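Local coordinates for protein type IV pilus biogenesis factor PilY1 (Pseudomonas aeruginosa, PDB 3HX6) that primes type IV pilus assembly, stabilises the assembled fibres, probably by antagonising PilT-mediated retraction, and takes part in twitching motility and adhesion to host cells, at residues G130-Y135 against F353-A358; K445-I450 against L462-P467; S158-G163 against Y193-P198; Q326-A331 against F347-Y352. The protein carries 3 engineered substitutions. All blocks are in the same frame, centred on the assembly; numbering follows the deposited sequence.

Contact 1 (G130-Y135 against F353-A358); sequences GAHQFY and FENADA
The imidazole of H132 reaches from helix 130-137 onto the turn F353-A358, joining two connecting elements of the beta-propeller in the PilY1 C-terminal domain: the helix precedes strand 141-147, and the turn lies between strands 343-348 and 367-373. Most of the buried area gathers round this ring. CG of H132 stands anti to the backbone N (chi1 -179°), which sends the ring off the helix toward the turn. A358 CB sits over one ring face, 4.1 Å from the centroid of the H132 ring and 16° off the normal, as expected for a CH-pi contact. N355 OD1 instead meets the ring at its edge, 3.7 Å from H132 CE1, with the amide turned 70° from the imidazole plane. H132 NE2 comes within 3.2 Å of E354 O, oblique to the ring, and still nearer to Y352 O. Y352 adds an edge-to-face ring contact. Along the helix, Y135 is also buried: its CE1 lies 3.6 Å from F353 N and 4.0 Å from F353 CB.

The outer side is looser. N355 and A356 are exposed, E354 directs its CB away from the helix, and N355 brings only its amide end back to the histidine. D357 OD1 forms a salt bridge with K351, while D357 OD2, met on the anti side and tilted from the carboxylate plane, accepts a 2.7 Å hydrogen bond from E354 N.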
loop_
_atom_site.group_PDB
_atom_site.type_symbol
_atom_site.label_atom_id
_atom_site.label_comp_id
_atom_site.label_asym_id
_atom_site.label_seq_id
_atom_site.Cartn_x
_atom_site.Cartn_y
_atom_site.Cartn_z
ATOM N N GLY A 130 15.986 -15.305 25.272
ATOM C CA GLY A 130 15.596 -15.137 23.882
ATOM C C GLY A 130 15.446 -13.683 23.474
ATOM O O GLY A 130 15.942 -13.270 22.428
ATOM N N ALA A 131 14.755 -12.904 24.297
ATOM C CA ALA A 131 14.550 -11.489 24.017
ATOM C C ALA A 131 15.899 -10.779 23.946
ATOM O O ALA A 131 16.172 -10.025 23.009
ATOM C CB ALA A 131 13.686 -10.862 25.103
ATOM N N HIS A 132 16.744 -11.037 24.938
ATOM C CA HIS A 132 18.061 -10.420 24.994
ATOM C C HIS A 132 18.954 -10.882 23.848
ATOM O O HIS A 132 19.627 -10.070 23.209
ATOM C CB HIS A 132 18.737 -10.730 26.330
ATOM C CG HIS A 132 20.087 -10.104 26.478
ATOM N ND1 HIS A 132 21.247 -10.844 26.565
ATOM C CD2 HIS A 132 20.466 -8.804 26.533
ATOM C CE1 HIS A 132 22.281 -10.029 26.668
ATOM N NE2 HIS A 132 21.834 -8.784 26.650
ATOM N N GLN A 133 18.962 -12.185 23.588
ATOM C CA GLN A 133 19.786 -12.719 22.511
ATOM C C GLN A 133 19.296 -12.154 21.186
ATOM O O GLN A 133 20.085 -11.875 20.280
ATOM C CB GLN A 133 19.716 -14.248 22.480
ATOM C CG GLN A 133 20.726 -14.883 21.536
ATOM C CD GLN A 133 22.157 -14.501 21.877
ATOM O OE1 GLN A 133 22.611 -14.695 23.007
ATOM N NE2 GLN A 133 22.876 -13.954 20.901
ATOM N N PHE A 134 17.983 -11.986 21.076
ATOM C CA PHE A 134 17.407 -11.447 19.859
ATOM C C PHE A 134 17.985 -10.057 19.607
ATOM O O PHE A 134 18.351 -9.725 18.478
ATOM C CB PHE A 134 15.885 -11.385 19.977
ATOM C CG PHE A 134 15.202 -10.896 18.734
ATOM C CD1 PHE A 134 15.051 -9.536 18.496
ATOM C CD2 PHE A 134 14.727 -11.797 17.787
ATOM C CE1 PHE A 134 14.435 -9.080 17.331
ATOM C CE2 PHE A 134 14.111 -11.348 16.620
ATOM C CZ PHE A 134 13.966 -9.987 16.393
ATOM N N TYR A 135 18.081 -9.249 20.660
ATOM C CA TYR A 135 18.641 -7.909 20.521
ATOM C C TYR A 135 20.121 -7.982 20.171
ATOM O O TYR A 135 20.576 -7.312 19.243
ATOM C CB TYR A 135 18.469 -7.096 21.809
ATOM C CG TYR A 135 19.302 -5.827 21.828
ATOM C CD1 TYR A 135 20.458 -5.740 22.606
ATOM C CD2 TYR A 135 18.967 -4.733 21.023
ATOM C CE1 TYR A 135 21.263 -4.597 22.581
ATOM C CE2 TYR A 135 19.768 -3.584 20.989
ATOM C CZ TYR A 135 20.915 -3.528 21.772
ATOM O OH TYR A 135 21.722 -2.417 21.735
ATOM N N PHE A 353 22.713 -4.115 25.836
ATOM C CA PHE A 353 23.807 -4.858 25.213
ATOM C C PHE A 353 24.642 -5.773 26.092
ATOM O O PHE A 353 25.205 -6.746 25.597
ATOM C CB PHE A 353 24.729 -3.908 24.432
ATOM C CG PHE A 353 25.539 -2.982 25.292
ATOM C CD1 PHE A 353 26.864 -3.270 25.588
ATOM C CD2 PHE A 353 24.985 -1.811 25.784
ATOM C CE1 PHE A 353 27.629 -2.400 26.361
ATOM C CE2 PHE A 353 25.737 -0.936 26.557
ATOM C CZ PHE A 353 27.064 -1.230 26.847
ATOM N N GLU A 354 24.727 -5.488 27.385
ATOM C CA GLU A 354 25.515 -6.339 28.270
ATOM C C GLU A 354 24.671 -7.446 28.885
ATOM O O GLU A 354 23.456 -7.306 29.012
ATOM C CB GLU A 354 26.157 -5.496 29.370
ATOM C CG GLU A 354 27.345 -4.697 28.883
ATOM C CD GLU A 354 27.864 -3.734 29.921
ATOM O OE1 GLU A 354 28.979 -3.203 29.730
ATOM O OE2 GLU A 354 27.150 -3.504 30.923
ATOM N N ASN A 355 25.315 -8.547 29.265
ATOM C CA ASN A 355 24.592 -9.664 29.868
ATOM C C ASN A 355 23.795 -9.191 31.065
ATOM O O ASN A 355 22.631 -9.539 31.224
ATOM C CB ASN A 355 25.552 -10.776 30.299
ATOM C CG ASN A 355 25.934 -11.685 29.150
ATOM O OD1 ASN A 355 25.413 -11.552 28.039
ATOM N ND2 ASN A 355 26.840 -12.622 29.410
ATOM N N ALA A 356 24.430 -8.384 31.901
ATOM C CA ALA A 356 23.779 -7.857 33.086
ATOM C C ALA A 356 22.462 -7.150 32.748
ATOM O O ALA A 356 21.518 -7.178 33.540
ATOM C CB ALA A 356 24.725 -6.898 33.807
ATOM N N ASP A 357 22.397 -6.526 31.573
ATOM C CA ASP A 357 21.191 -5.809 31.158
ATOM C C ASP A 357 20.013 -6.743 30.915
ATOM O O ASP A 357 18.867 -6.297 30.837
ATOM C CB ASP A 357 21.454 -4.990 29.886
ATOM C CG ASP A 357 22.596 -4.003 30.051
ATOM O OD1 ASP A 357 22.685 -3.380 31.129
ATOM O OD2 ASP A 357 23.397 -3.839 29.103
ATOM N N ALA A 358 20.297 -8.036 30.791
ATOM C CA ALA A 358 19.251 -9.024 30.562
ATOM C C ALA A 358 18.254 -8.988 31.710
ATOM O O ALA A 358 17.079 -9.304 31.532
ATOM C CB ALA A 358 19.858 -10.412 30.438
#

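Contact 2 (K445-I450 against L462-P467); sequences KGEMLI and LQTITP
A single antiparallel beta bridge, the hydrogen-bonded pair M448-I465, attaches the loop K445-I450 to strand 459-466. Two backbone bonds define it: M448 N to I465 O at 2.8 Å, with an N-H...O angle of 160°, and I465 N to M448 O, also 2.8 Å, the donor arriving almost in line with the carbonyl. E447 CA adds a CA-H...O contact, 3.5 Å from I465 O. The bridge stays single, consistent with end-to-end directions 125° apart.

Strand 459-466 pairs with strand 477-483 in a large mixed sheet, through T464 with W479 and T466 with S477. L449 bonds in turn to the backbone of T349, which places the loop between two parts of that same sheet. M448 CG stands between its backbone N and carbonyl carbon (chi1 51°), which lays the side chain alongside I465, with M448 CG 3.9 Å from I465 CG2. The side chains of L449 and L462 cross at about a right angle, their CD1 atoms 4.1 Å apart. The extended E447 side chain reaches R413 in a salt bridge and the hydroxyl of Y481. At the exposed K445 end, one water donates to both K445 O (2.5 Å) and P467 O (2.9 Å).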
loop_
_atom_site.group_PDB
_atom_site.type_symbol
_atom_site.label_atom_id
_atom_site.label_comp_id
_atom_site.label_asym_id
_atom_site.label_seq_id
_atom_site.Cartn_x
_atom_site.Cartn_y
_atom_site.Cartn_z
ATOM N N LYS A 445 9.428 -1.345 36.692
ATOM C CA LYS A 445 9.566 -2.702 36.185
ATOM C C LYS A 445 10.793 -2.799 35.287
ATOM O O LYS A 445 11.100 -3.860 34.746
ATOM C CB LYS A 445 8.324 -3.102 35.383
ATOM C CG LYS A 445 7.045 -3.274 36.200
ATOM C CD LYS A 445 7.215 -4.332 37.285
ATOM C CE LYS A 445 5.883 -4.956 37.675
ATOM N NZ LYS A 445 4.859 -3.937 38.029
ATOM N N GLY A 446 11.492 -1.682 35.125
ATOM C CA GLY A 446 12.663 -1.684 34.270
ATOM C C GLY A 446 12.288 -1.634 32.797
ATOM O O GLY A 446 13.027 -2.119 31.942
ATOM N N GLU A 447 11.126 -1.065 32.495
ATOM C CA GLU A 447 10.697 -0.948 31.108
ATOM C C GLU A 447 11.651 0.038 30.446
ATOM O O GLU A 447 11.994 1.069 31.028
ATOM C CB GLU A 447 9.259 -0.427 31.030
ATOM C CG GLU A 447 8.710 -0.261 29.607
ATOM C CD GLU A 447 7.255 0.188 29.595
ATOM O OE1 GLU A 447 6.697 0.418 30.685
ATOM O OE2 GLU A 447 6.666 0.322 28.499
ATOM N N MET A 448 12.102 -0.275 29.241
ATOM C CA MET A 448 13.019 0.632 28.565
ATOM C C MET A 448 12.868 0.646 27.054
ATOM O O MET A 448 12.212 -0.216 26.473
ATOM C CB MET A 448 14.459 0.280 28.940
ATOM C CG MET A 448 14.795 -1.180 28.755
ATOM S SD MET A 448 16.464 -1.581 29.281
ATOM C CE MET A 448 16.913 -2.747 28.037
ATOM N N LEU A 449 13.476 1.648 26.428
ATOM C CA LEU A 449 13.435 1.783 24.980
ATOM C C LEU A 449 14.775 1.399 24.359
ATOM O O LEU A 449 15.796 2.009 24.684
ATOM C CB LEU A 449 13.134 3.229 24.583
ATOM C CG LEU A 449 12.986 3.429 23.072
ATOM C CD1 LEU A 449 11.606 2.959 22.673
ATOM C CD2 LEU A 449 13.180 4.888 22.677
ATOM N N ILE A 450 14.797 0.393 23.491
ATOM C CA ILE A 450 16.053 0.072 22.824
ATOM C C ILE A 450 15.874 0.032 21.301
ATOM O O ILE A 450 16.846 0.124 20.563
ATOM C CB ILE A 450 16.702 -1.267 23.319
ATOM C CG1 ILE A 450 16.002 -2.475 22.707
ATOM C CG2 ILE A 450 16.698 -1.318 24.846
ATOM C CD1 ILE A 450 14.672 -2.787 23.294
ATOM N N LEU A 462 6.261 3.701 19.095
ATOM C CA LEU A 462 7.446 3.123 19.702
ATOM C C LEU A 462 7.126 1.811 20.390
ATOM O O LEU A 462 5.975 1.523 20.714
ATOM C CB LEU A 462 8.047 4.090 20.725
ATOM C CG LEU A 462 7.116 4.483 21.878
ATOM C CD1 LEU A 462 7.928 4.656 23.142
ATOM C CD2 LEU A 462 6.366 5.765 21.541
ATOM N N GLN A 463 8.160 1.014 20.607
ATOM C CA GLN A 463 8.000 -0.258 21.277
ATOM C C GLN A 463 9.021 -0.325 22.387
ATOM O O GLN A 463 10.209 -0.086 22.173
ATOM C CB GLN A 463 8.233 -1.420 20.315
ATOM C CG GLN A 463 8.043 -2.781 20.963
ATOM C CD GLN A 463 8.568 -3.906 20.096
ATOM O OE1 GLN A 463 9.777 -4.033 19.883
ATOM N NE2 GLN A 463 7.665 -4.722 19.585
ATOM N N THR A 464 8.555 -0.657 23.575
ATOM C CA THR A 464 9.438 -0.761 24.715
ATOM C C THR A 464 9.613 -2.228 25.100
ATOM O O THR A 464 8.829 -3.093 24.696
ATOM C CB THR A 464 8.846 -0.039 25.906
ATOM O OG1 THR A 464 9.812 0.012 26.956
ATOM C CG2 THR A 464 7.631 -0.790 26.391
ATOM N N ILE A 465 10.642 -2.504 25.890
ATOM C CA ILE A 465 10.879 -3.858 26.339
ATOM C C ILE A 465 11.038 -3.859 27.853
ATOM O O ILE A 465 11.669 -2.972 28.436
ATOM C CB ILE A 465 12.134 -4.474 25.661
ATOM C CG1 ILE A 465 12.247 -5.956 26.040
ATOM C CG2 ILE A 465 13.387 -3.711 26.074
ATOM C CD1 ILE A 465 13.347 -6.695 25.319
ATOM N N THR A 466 10.426 -4.845 28.490
ATOM C CA THR A 466 10.500 -4.970 29.933
ATOM C C THR A 466 11.049 -6.348 30.262
ATOM O O THR A 466 10.348 -7.349 30.129
ATOM C CB THR A 466 9.110 -4.819 30.582
ATOM O OG1 THR A 466 8.567 -3.539 30.247
ATOM C CG2 THR A 466 9.215 -4.943 32.103
ATOM N N PRO A 467 12.323 -6.415 30.670
ATOM C CA PRO A 467 12.963 -7.686 31.020
ATOM C C PRO A 467 12.204 -8.357 32.159
ATOM O O PRO A 467 11.903 -7.713 33.164
ATOM C CB PRO A 467 14.367 -7.259 31.452
ATOM C CG PRO A 467 14.609 -6.011 30.652
ATOM C CD PRO A 467 13.280 -5.299 30.766
HETATM O O HOH W 1 10.386 -6.237 35.144
#

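Contact 3 (S158-G163 against Y193-P198); sequences SLRAGG and YSFPKP
This is a largely polar contact between two loops, bridged by several waters: S158-G163 turns from strand 150-158 into strand 165-170, and Y193-P198 carries the chain from strand 178-184 to strand 199-202. S158 OG is central to it. The hydroxyl donates to S194 O at 2.9 Å, approaching from above the carbonyl plane (45° out of it), and accepts from R160 N at 3.1 Å in an ST turn, with a further weak bond from R160 NE. The neighbouring methylenes are pressed together, S158 CB and S194 CB being 3.4 Å apart.

In beta-propeller terms, the hairpin turn of one four-stranded blade meets the crossover leading to the next. The hairpin makes a type II' turn from L159 to G162, and S194 is the centre of an inverse gamma turn in the crossover. R160 bends at chi2 (-91°) and chi3, which brings its guanidinium back over the crossover. There R160 NH2 donates to F195 O in a long, bent bond of 3.3 Å, from above the carbonyl plane and with the oxygen tilted from the guanidinium plane. Two waters also donate to F195 O, at 2.6 and 3.0 Å, each accepting from the guanidinium, one of them weakly. R160 NH1 has a second tie, to V136 O.

F195 CD1 lies over one guanidinium face, the two planes inclined by 65°, while F195 CZ packs 3.8 Å from A161 CB. Near the turn, the edge of the Y193 ring meets R160 O, 3.4 Å from Y193 CD1, and another water links G163 O to S194 N.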
loop_
_atom_site.group_PDB
_atom_site.type_symbol
_atom_site.label_atom_id
_atom_site.label_comp_id
_atom_site.label_asym_id
_atom_site.label_seq_id
_atom_site.Cartn_x
_atom_site.Cartn_y
_atom_site.Cartn_z
ATOM N N SER A 158 27.492 -5.729 11.580
ATOM C CA SER A 158 28.543 -5.521 12.572
ATOM C C SER A 158 28.814 -6.832 13.293
ATOM O O SER A 158 28.020 -7.766 13.199
ATOM C CB SER A 158 28.133 -4.452 13.587
ATOM O OG SER A 158 27.326 -5.001 14.612
ATOM N N LEU A 159 29.934 -6.890 14.006
ATOM C CA LEU A 159 30.319 -8.086 14.744
ATOM C C LEU A 159 29.484 -8.259 16.011
ATOM O O LEU A 159 29.637 -9.245 16.737
ATOM C CB LEU A 159 31.804 -8.022 15.109
ATOM C CG LEU A 159 32.761 -7.750 13.944
ATOM C CD1 LEU A 159 34.203 -7.915 14.408
ATOM C CD2 LEU A 159 32.463 -8.713 12.800
ATOM N N ARG A 160 28.605 -7.293 16.275
ATOM C CA ARG A 160 27.742 -7.345 17.450
ATOM C C ARG A 160 28.596 -7.434 18.718
ATOM O O ARG A 160 29.528 -6.652 18.897
ATOM C CB ARG A 160 26.818 -8.560 17.350
ATOM C CG ARG A 160 25.979 -8.614 16.078
ATOM C CD ARG A 160 24.645 -7.924 16.275
ATOM N NE ARG A 160 24.650 -6.517 15.913
ATOM C CZ ARG A 160 23.778 -5.630 16.384
ATOM N NH1 ARG A 160 22.838 -6.006 17.244
ATOM N NH2 ARG A 160 23.832 -4.371 15.977
ATOM N N ALA A 161 28.288 -8.395 19.587
ATOM C CA ALA A 161 29.042 -8.570 20.829
ATOM C C ALA A 161 30.296 -9.411 20.612
ATOM O O ALA A 161 31.143 -9.517 21.500
ATOM C CB ALA A 161 28.159 -9.217 21.891
ATOM N N GLY A 162 30.417 -9.995 19.423
ATOM C CA GLY A 162 31.560 -10.838 19.120
ATOM C C GLY A 162 32.879 -10.111 18.959
ATOM O O GLY A 162 33.941 -10.675 19.225
ATOM N N GLY A 163 32.817 -8.861 18.515
ATOM C CA GLY A 163 34.027 -8.081 18.326
ATOM C C GLY A 163 33.688 -6.651 17.957
ATOM O O GLY A 163 32.515 -6.308 17.819
ATOM N N TYR A 193 31.762 -2.062 20.308
ATOM C CA TYR A 193 30.821 -3.080 19.872
ATOM C C TYR A 193 29.712 -2.315 19.166
ATOM O O TYR A 193 28.997 -1.510 19.769
ATOM C CB TYR A 193 30.304 -3.864 21.073
ATOM C CG TYR A 193 31.415 -4.635 21.734
ATOM C CD1 TYR A 193 31.999 -5.728 21.094
ATOM C CD2 TYR A 193 31.949 -4.220 22.951
ATOM C CE1 TYR A 193 33.087 -6.383 21.644
ATOM C CE2 TYR A 193 33.041 -4.868 23.512
ATOM C CZ TYR A 193 33.604 -5.946 22.851
ATOM O OH TYR A 193 34.690 -6.581 23.395
ATOM N N SER A 194 29.585 -2.573 17.873
ATOM C CA SER A 194 28.633 -1.863 17.050
ATOM C C SER A 194 27.168 -2.235 17.115
ATOM O O SER A 194 26.565 -2.647 16.124
ATOM C CB SER A 194 29.131 -1.891 15.614
ATOM O OG SER A 194 30.392 -1.240 15.547
ATOM N N PHE A 195 26.589 -2.066 18.294
ATOM C CA PHE A 195 25.175 -2.326 18.486
ATOM C C PHE A 195 24.349 -1.225 17.817
ATOM O O PHE A 195 23.217 -1.461 17.399
ATOM C CB PHE A 195 24.859 -2.376 19.981
ATOM C CG PHE A 195 25.378 -3.604 20.663
ATOM C CD1 PHE A 195 24.641 -4.785 20.648
ATOM C CD2 PHE A 195 26.606 -3.589 21.313
ATOM C CE1 PHE A 195 25.117 -5.931 21.272
ATOM C CE2 PHE A 195 27.093 -4.734 21.941
ATOM C CZ PHE A 195 26.346 -5.905 21.920
ATOM N N PRO A 196 24.903 -0.000 17.707
ATOM C CA PRO A 196 24.125 1.063 17.069
ATOM C C PRO A 196 23.708 0.703 15.651
ATOM O O PRO A 196 24.446 0.039 14.934
ATOM C CB PRO A 196 25.084 2.253 17.086
ATOM C CG PRO A 196 25.899 2.010 18.314
ATOM C CD PRO A 196 26.186 0.530 18.205
ATOM N N LYS A 197 22.519 1.138 15.261
ATOM C CA LYS A 197 22.022 0.894 13.917
ATOM C C LYS A 197 22.495 2.048 13.043
ATOM O O LYS A 197 22.178 3.210 13.297
ATOM C CB LYS A 197 20.497 0.841 13.901
ATOM C CG LYS A 197 19.909 -0.365 14.608
ATOM C CD LYS A 197 18.421 -0.498 14.308
ATOM C CE LYS A 197 17.854 -1.766 14.925
ATOM N NZ LYS A 197 16.528 -2.122 14.338
ATOM N N PRO A 198 23.266 1.744 11.999
ATOM C CA PRO A 198 23.744 2.821 11.137
ATOM C C PRO A 198 22.678 3.327 10.181
ATOM O O PRO A 198 21.676 2.649 9.923
ATOM C CB PRO A 198 24.910 2.171 10.401
ATOM C CG PRO A 198 24.431 0.762 10.233
ATOM C CD PRO A 198 23.822 0.443 11.585
HETATM O O HOH W 2 21.325 -3.166 17.892
HETATM O O HOH W 3 22.013 -2.775 14.986
HETATM O O HOH W 4 24.536 -2.411 14.327
HETATM O O HOH W 5 30.484 -4.978 16.866
#

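Contact 4 (Q326-A331 against F347-Y352); sequences QAITAA and FGTGKY
The two backbones run nearly at right angles (82° between end-to-end directions) and come closest at I328 and T349, whose CA atoms are 4.4 Å apart. G350 N donates to A327 O at 2.7 Å with an N-H...O angle of 163°, the one direct backbone bond between them. G350 has a backbone conformation open in practice to glycine. Its carbonyl accepts from T329 OG1; the modelled 2.5 Å between T329 OG1 and G350 O is shorter than expected, so the exact length is doubtful. The T329 rotation (chi1 -64°) carries OG1 beside the backbone N and toward that oxygen. Two waters extend the joint: one accepts from T329 N and donates to G348 O, and another donates to T329 OG1 and accepts from Y352 N.

The first segment belongs to the connection from strand 307-317, the last strand of one propeller blade, to strand 333-336, which opens the next sheet; the second runs off strand 343-348 of that sheet. I328 CD1 lies 3.7 Å from CD2 of the F347 ring, approaching it obliquely, and I328 CG1 is 3.9 Å from T349 CG2. Q326 CB presses against T349 CG2 at 3.5 Å. The polar ends of this pair turn to other partners, Q326 to Y369 and T367, T349 OG1 to Q366 and the backbone N of T367. Beyond the glycine, A327 CB rests 4.0 Å from K351 CB.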
loop_
_atom_site.group_PDB
_atom_site.type_symbol
_atom_site.label_atom_id
_atom_site.label_comp_id
_atom_site.label_asym_id
_atom_site.label_seq_id
_atom_site.Cartn_x
_atom_site.Cartn_y
_atom_site.Cartn_z
ATOM N N GLN A 326 20.719 8.390 32.336
ATOM C CA GLN A 326 19.965 7.345 31.647
ATOM C C GLN A 326 20.559 7.121 30.262
ATOM O O GLN A 326 20.514 8.009 29.415
ATOM C CB GLN A 326 18.506 7.755 31.481
ATOM C CG GLN A 326 17.721 7.838 32.764
ATOM C CD GLN A 326 16.392 8.514 32.551
ATOM O OE1 GLN A 326 15.344 8.004 32.960
ATOM N NE2 GLN A 326 16.423 9.675 31.906
ATOM N N ALA A 327 21.099 5.934 30.029
ATOM C CA ALA A 327 21.689 5.619 28.738
ATOM C C ALA A 327 20.643 5.686 27.633
ATOM O O ALA A 327 19.467 5.382 27.853
ATOM C CB ALA A 327 22.304 4.227 28.776
ATOM N N ILE A 328 21.079 6.093 26.448
ATOM C CA ILE A 328 20.204 6.160 25.285
ATOM C C ILE A 328 20.787 5.203 24.262
ATOM O O ILE A 328 21.957 5.329 23.878
ATOM C CB ILE A 328 20.157 7.568 24.680
ATOM C CG1 ILE A 328 19.541 8.537 25.692
ATOM C CG2 ILE A 328 19.358 7.543 23.367
ATOM C CD1 ILE A 328 19.745 9.991 25.354
ATOM N N THR A 329 19.967 4.246 23.835
ATOM C CA THR A 329 20.367 3.232 22.875
ATOM C C THR A 329 19.703 3.452 21.524
ATOM O O THR A 329 20.359 3.419 20.483
ATOM C CB THR A 329 19.956 1.823 23.359
ATOM O OG1 THR A 329 20.655 1.502 24.561
ATOM C CG2 THR A 329 20.270 0.788 22.301
ATOM N N ALA A 330 18.393 3.667 21.554
ATOM C CA ALA A 330 17.618 3.858 20.341
ATOM C C ALA A 330 17.851 5.204 19.684
ATOM O O ALA A 330 18.200 6.187 20.341
ATOM C CB ALA A 330 16.131 3.690 20.645
ATOM N N ALA A 331 17.638 5.235 18.373
ATOM C CA ALA A 331 17.790 6.453 17.602
ATOM C C ALA A 331 16.655 7.402 17.944
ATOM O O ALA A 331 15.562 6.968 18.319
ATOM C CB ALA A 331 17.745 6.138 16.112
ATOM N N PHE A 347 13.330 10.973 21.984
ATOM C CA PHE A 347 14.255 9.885 22.275
ATOM C C PHE A 347 13.907 9.228 23.601
ATOM O O PHE A 347 13.388 9.879 24.512
ATOM C CB PHE A 347 15.704 10.396 22.306
ATOM C CG PHE A 347 15.907 11.594 23.195
ATOM C CD1 PHE A 347 15.527 12.860 22.772
ATOM C CD2 PHE A 347 16.469 11.451 24.462
ATOM C CE1 PHE A 347 15.707 13.975 23.598
ATOM C CE2 PHE A 347 16.651 12.560 25.294
ATOM C CZ PHE A 347 16.270 13.821 24.860
ATOM N N GLY A 348 14.178 7.930 23.695
ATOM C CA GLY A 348 13.887 7.192 24.912
ATOM C C GLY A 348 15.160 6.595 25.469
ATOM O O GLY A 348 16.141 6.419 24.742
ATOM N N THR A 349 15.153 6.257 26.753
ATOM C CA THR A 349 16.355 5.722 27.359
ATOM C C THR A 349 16.280 4.223 27.608
ATOM O O THR A 349 15.196 3.640 27.675
ATOM C CB THR A 349 16.666 6.461 28.677
ATOM O OG1 THR A 349 15.622 6.213 29.625
ATOM C CG2 THR A 349 16.750 7.969 28.420
ATOM N N GLY A 350 17.452 3.615 27.744
ATOM C CA GLY A 350 17.546 2.188 27.985
ATOM C C GLY A 350 18.841 1.638 27.416
ATOM O O GLY A 350 19.484 2.277 26.583
ATOM N N LYS A 351 19.246 0.465 27.891
ATOM C CA LYS A 351 20.455 -0.183 27.403
ATOM C C LYS A 351 20.246 -1.672 27.625
ATOM O O LYS A 351 19.709 -2.086 28.652
ATOM C CB LYS A 351 21.707 0.352 28.120
ATOM C CG LYS A 351 22.019 -0.199 29.491
ATOM C CD LYS A 351 23.264 0.514 30.040
ATOM C CE LYS A 351 23.807 -0.146 31.294
ATOM N NZ LYS A 351 24.432 -1.463 30.994
ATOM N N TYR A 352 20.664 -2.473 26.654
ATOM C CA TYR A 352 20.425 -3.907 26.700
ATOM C C TYR A 352 21.569 -4.735 26.119
ATOM O O TYR A 352 21.409 -5.940 25.930
ATOM C CB TYR A 352 19.162 -4.169 25.872
ATOM C CG TYR A 352 18.371 -5.417 26.179
ATOM C CD1 TYR A 352 17.679 -6.072 25.163
ATOM C CD2 TYR A 352 18.233 -5.894 27.483
ATOM C CE1 TYR A 352 16.865 -7.161 25.429
ATOM C CE2 TYR A 352 17.410 -6.993 27.760
ATOM C CZ TYR A 352 16.730 -7.616 26.722
ATOM O OH TYR A 352 15.906 -8.693 26.956
HETATM O O HOH W 6 17.308 4.023 24.062
HETATM O O HOH W 7 21.725 -1.313 24.400
HETATM O O HOH W 8 15.775 7.198 21.135
#

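From the N terminus, helix 130-137 opens the longest loop, which contact 1 closes only at 353-358, after 217 intervening residues. Contacts 3 and 4 both fall within that span, one after the other: contact 3 ties the hairpin of one blade to the crossover into the next, and contact 4 ties an interblade connection to the end of strand 343-348. Contact 2 follows in series, closing a short loop onto strand 459-466. None cross. Contact 1 touches the other three: F353 packs on F195 of contact 3, Y135 and A358 meet residues of contact 2, and its turn continues directly from contact 4. Contacts 2 and 4 reach the same sheet, while contact 3 touches neither of them.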